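Local structure of putative aminopeptidase (Leishmania major, 5NTH) at residues T111-P114 and Y115-S119; A448-S452 and G453-Y457. The protein probably acts as a manganese-dependent leucyl aminopeptidase of the M17 family, removing residues from the N-terminus of peptides. One frame throughout, in Å; residues are numbered along the deposited sequence.

Contact 1 (T111-P114 and Y115-S119)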
loop_
_atom_site.group_PDB
_atom_site.type_symbol
_atom_site.label_atom_id
_atom_site.label_comp_id
_atom_site.label_asym_id
_atom_site.label_seq_id
_atom_site.Cartn_x
_atom_site.Cartn_y
_atom_site.Cartn_z
ATOM N N THR A 111 -6.898 -15.606 33.925
ATOM C CA THR A 111 -6.284 -16.197 32.706
ATOM C C THR A 111 -4.763 -16.301 32.716
ATOM O O THR A 111 -4.174 -16.685 31.705
ATOM C CB THR A 111 -6.597 -15.372 31.443
ATOM O OG1 THR A 111 -6.051 -14.050 31.590
ATOM C CG2 THR A 111 -8.098 -15.303 31.174
ATOM N N ASN A 112 -4.144 -15.948 33.841
ATOM C CA ASN A 112 -2.713 -15.935 33.979
ATOM C C ASN A 112 -2.297 -16.889 35.074
ATOM O O ASN A 112 -3.077 -17.267 35.945
ATOM C CB ASN A 112 -2.217 -14.514 34.303
ATOM C CG ASN A 112 -0.706 -14.322 34.088
ATOM O OD1 ASN A 112 0.032 -15.258 33.726
ATOM N ND2 ASN A 112 -0.242 -13.097 34.314
ATOM N N CYS A 113 -1.038 -17.266 35.000
ATOM C CA CYS A 113 -0.459 -18.193 35.908
ATOM C C CYS A 113 -0.336 -17.526 37.260
ATOM O O CYS A 113 0.326 -16.499 37.379
ATOM C CB CYS A 113 0.905 -18.589 35.370
ATOM S SG CYS A 113 1.960 -19.296 36.620
ATOM N N PRO A 114 -0.943 -18.121 38.297
ATOM C CA PRO A 114 -0.985 -17.511 39.656
ATOM C C PRO A 114 0.376 -17.371 40.361
ATOM O O PRO A 114 0.513 -16.598 41.309
ATOM C CB PRO A 114 -1.853 -18.482 40.436
ATOM C CG PRO A 114 -1.488 -19.781 39.819
ATOM C CD PRO A 114 -1.370 -19.524 38.339
ATOM N N TYR A 115 1.360 -18.130 39.892
ATOM C CA TYR A 115 2.739 -18.004 40.359
ATOM C C TYR A 115 3.494 -16.865 39.667
ATOM O O TYR A 115 4.593 -16.551 40.073
ATOM C CB TYR A 115 3.495 -19.313 40.104
ATOM C CG TYR A 115 2.723 -20.556 40.483
ATOM C CD1 TYR A 115 2.044 -20.639 41.715
ATOM C CD2 TYR A 115 2.653 -21.641 39.619
ATOM C CE1 TYR A 115 1.323 -21.766 42.067
ATOM C CE2 TYR A 115 1.918 -22.778 39.956
ATOM C CZ TYR A 115 1.261 -22.849 41.188
ATOM O OH TYR A 115 0.539 -23.982 41.523
ATOM N N ARG A 116 2.907 -16.272 38.623
ATOM C CA ARG A 116 3.501 -15.192 37.832
ATOM C C ARG A 116 4.837 -15.538 37.267
ATOM O O ARG A 116 5.787 -14.808 37.436
ATOM C CB ARG A 116 3.549 -13.860 38.593
ATOM C CG ARG A 116 2.180 -13.187 38.719
ATOM C CD ARG A 116 1.573 -12.883 37.344
ATOM N NE ARG A 116 1.123 -11.504 37.312
ATOM C CZ ARG A 116 1.623 -10.553 36.532
ATOM N NH1 ARG A 116 2.585 -10.808 35.652
ATOM N NH2 ARG A 116 1.145 -9.313 36.640
ATOM N N ALA A 117 4.874 -16.652 36.547
ATOM C CA ALA A 117 6.062 -17.112 35.822
ATOM C C ALA A 117 6.594 -16.138 34.769
ATOM O O ALA A 117 7.751 -16.238 34.374
ATOM C CB ALA A 117 5.771 -18.451 35.174
ATOM N N ASP A 118 5.753 -15.235 34.303
ATOM C CA ASP A 118 6.188 -14.199 33.376
ATOM C C ASP A 118 7.148 -13.204 34.012
ATOM O O ASP A 118 8.170 -12.859 33.441
ATOM C CB ASP A 118 4.997 -13.450 32.717
ATOM C CG ASP A 118 3.852 -13.144 33.680
ATOM O OD1 ASP A 118 4.049 -13.143 34.917
ATOM O OD2 ASP A 118 2.728 -12.925 33.191
ATOM N N SER A 119 6.791 -12.730 35.188
ATOM C CA SER A 119 7.630 -11.805 35.913
ATOM C C SER A 119 8.930 -12.467 36.377
ATOM O O SER A 119 9.982 -11.845 36.395
ATOM C CB SER A 119 6.839 -11.244 37.078
ATOM O OG SER A 119 5.728 -10.524 36.571
HETATM O O HOH W 1 2.824 -16.137 33.912
#
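Asn112 and Asp118 meet across the turn through an amide N-H and a carboxylate oxygen. ND2 of Asn112 donates to OD2 of Asp118 over 3.2 Å, at an N-H...O angle of 157°. The acceptor lies close to the amide plane and offers its syn lone pair, although the two flat groups stand 76° apart. Asn112 OD1 takes the backbone N of Cys113 at 2.6 Å, from above the carbonyl plane, and also accepts from a water 2.9 Å away; this water in turn accepts from Asp118 N, at the first turn of helix 117-127. The chain between Asn112 and Asp118 folds as a type I beta turn from Cys113 to Arg116, with Arg116 in the N-cap position and its N bonded to Cys113 O at 2.9 Å. Asp118 OD1 has two donors on the same face of its plane: Arg116 NH1, in a 2.9 Å salt bridge lying in the guanidinium plane, and Ser119 N at 2.8 Å. Asn112 ND2 also sits over one guanidinium face. The second subunit adds partners, Tyr465 OH for Asp118 OD2 and Glu464 OE2 for Asn112 ND2, which places this network at a subunit interface. On the turn's apolar side, Pro114 CG lies 4.1 Å from the centroid of the Tyr115 ring and 11° off its normal, a CH-pi contact. Cys113 SG approaches the same ring obliquely, while Tyr115 OH is hydrogen-bonded to Gln451 NE2.

Contact 2 (A448-S452 and G453-Y457)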
loop_
_atom_site.group_PDB
_atom_site.type_symbol
_atom_site.label_atom_id
_atom_site.label_comp_id
_atom_site.label_asym_id
_atom_site.label_seq_id
_atom_site.Cartn_x
_atom_site.Cartn_y
_atom_site.Cartn_z
ATOM N N ALA A 448 -3.481 -26.565 32.130
ATOM C CA ALA A 448 -2.094 -26.976 32.095
ATOM C C ALA A 448 -1.236 -25.755 31.743
ATOM O O ALA A 448 -0.112 -25.626 32.182
ATOM C CB ALA A 448 -1.898 -28.102 31.119
ATOM N N GLY A 449 -1.815 -24.835 31.001
ATOM C CA GLY A 449 -1.202 -23.565 30.743
ATOM C C GLY A 449 -1.023 -22.696 31.971
ATOM O O GLY A 449 -0.015 -22.026 32.099
ATOM N N LEU A 450 -1.990 -22.675 32.866
ATOM C CA LEU A 450 -1.852 -21.858 34.076
ATOM C C LEU A 450 -0.832 -22.429 35.028
ATOM O O LEU A 450 -0.110 -21.694 35.696
ATOM C CB LEU A 450 -3.175 -21.750 34.822
ATOM C CG LEU A 450 -4.333 -21.140 34.058
ATOM C CD1 LEU A 450 -5.602 -21.093 34.913
ATOM C CD2 LEU A 450 -3.914 -19.759 33.544
ATOM N N GLN A 451 -0.806 -23.750 35.123
ATOM C CA GLN A 451 0.150 -24.426 35.982
ATOM C C GLN A 451 1.544 -24.407 35.398
ATOM O O GLN A 451 2.481 -24.384 36.148
ATOM C CB GLN A 451 -0.259 -25.886 36.265
ATOM C CG GLN A 451 -1.244 -26.089 37.416
ATOM C CD GLN A 451 -0.742 -25.588 38.775
ATOM O OE1 GLN A 451 -1.412 -24.746 39.397
ATOM N NE2 GLN A 451 0.431 -26.100 39.247
ATOM N N SER A 452 1.676 -24.440 34.074
ATOM C CA SER A 452 2.982 -24.524 33.412
ATOM C C SER A 452 3.638 -23.183 33.148
ATOM O O SER A 452 4.807 -23.154 32.873
ATOM C CB SER A 452 2.871 -25.232 32.051
ATOM O OG SER A 452 2.234 -24.428 31.082
ATOM N N GLY A 453 2.881 -22.096 33.157
ATOM C CA GLY A 453 3.351 -20.817 32.643
ATOM C C GLY A 453 3.491 -20.686 31.123
ATOM O O GLY A 453 4.078 -19.714 30.652
ATOM N N ASP A 454 3.003 -21.676 30.369
ATOM C CA ASP A 454 2.863 -21.613 28.901
ATOM C C ASP A 454 1.368 -21.357 28.634
ATOM O O ASP A 454 0.578 -22.276 28.386
ATOM C CB ASP A 454 3.257 -22.943 28.236
ATOM C CG ASP A 454 4.769 -23.184 28.158
ATOM O OD1 ASP A 454 5.577 -22.389 28.674
ATOM O OD2 ASP A 454 5.168 -24.205 27.551
ATOM N N LEU A 455 0.994 -20.095 28.661
ATOM C CA LEU A 455 -0.404 -19.722 28.669
ATOM C C LEU A 455 -1.187 -20.042 27.379
ATOM O O LEU A 455 -0.632 -20.310 26.321
ATOM C CB LEU A 455 -0.538 -18.244 29.021
ATOM C CG LEU A 455 0.214 -17.755 30.255
ATOM C CD1 LEU A 455 -0.015 -16.262 30.455
ATOM C CD2 LEU A 455 -0.216 -18.513 31.486
ATOM N N CYS A 456 -2.505 -19.986 27.533
ATOM C CA CYS A 456 -3.473 -20.568 26.637
ATOM C C CYS A 456 -4.766 -19.848 26.774
ATOM O O CYS A 456 -5.096 -19.367 27.854
ATOM C CB CYS A 456 -3.790 -21.970 27.073
ATOM S SG CYS A 456 -2.726 -23.154 26.349
ATOM N N TYR A 457 -5.542 -19.853 25.693
ATOM C CA TYR A 457 -6.875 -19.297 25.765
ATOM C C TYR A 457 -7.690 -19.860 24.650
ATOM O O TYR A 457 -7.187 -19.936 23.546
ATOM C CB TYR A 457 -6.851 -17.784 25.718
ATOM C CG TYR A 457 -8.128 -17.236 26.209
ATOM C CD1 TYR A 457 -8.345 -17.056 27.558
ATOM C CD2 TYR A 457 -9.170 -16.966 25.330
ATOM C CE1 TYR A 457 -9.571 -16.576 28.033
ATOM C CE2 TYR A 457 -10.400 -16.497 25.784
ATOM C CZ TYR A 457 -10.597 -16.311 27.135
ATOM O OH TYR A 457 -11.779 -15.822 27.584
#
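Ser452 OG accepts the backbone N-H of Asp454 at 2.9 Å, with an N-H...O angle of 159°, at the C-terminal end of helix 439-452, before the short loop that leads to strand 456-458. Traced outward, the serine side chain first places CB 3.3 Å from Gly453 N. Its chi1 of 72° sets OG between the backbone N and the carbonyl carbon, a torsion that turns the hydroxyl back along the helix. There OG donates to Ala448 O at 2.9 Å while it receives Asp454 N. Ala448 O thus accepts twice, from Ser452 N and from Ser452 OG, which come to opposite faces of its carbonyl plane. Gly453 leaves helical geometry with a positive phi of 72°, a value that favours glycine, and its N makes a weak bond to Gly449 O. Gly449 has no side chain, and its CA comes within 3.2 Å of Asp454 O, a closeness that leaves little room on that side of the helix. Leu455 CD2 lies 3.6 Å from Gly449 O. This is the helix-to-strand link of a beta-alpha-beta unit formed by strand 432-436, helix 439-452 and strand 456-458. Outside the bend, Asn153 and Gly527 bond to the two carboxylate oxygens of Asp454. With its hydroxyl both donating and accepting, Ser452 ties the last helical turn to the exiting chain, and two glycines allow the backbone to pass close by.

Overall arrangement
Contacts 1 and 2 have centres about 9 Å apart and touch directly, although 111-119 belongs to the N-terminal domain and 448-457 to the catalytic domain. Tyr115 OH also lies 3.0 Å from Gln451 OE1, a further probable hydrogen bond between the two domains. Van der Waals packing accompanies it: Cys113 CB lies 3.3 Å from Leu450 O, and Asn112 OD1 is 3.4 Å from Leu455 CD1. Both contacts also reach the second subunit, where Tyr465 packs against Asn112 and Leu455 alike. Neither belongs to the dimanganese centre or the actinonin pocket, whose ligands include Lys298, Asp303 and Glu390; the pair joins domains and subunits away from that site.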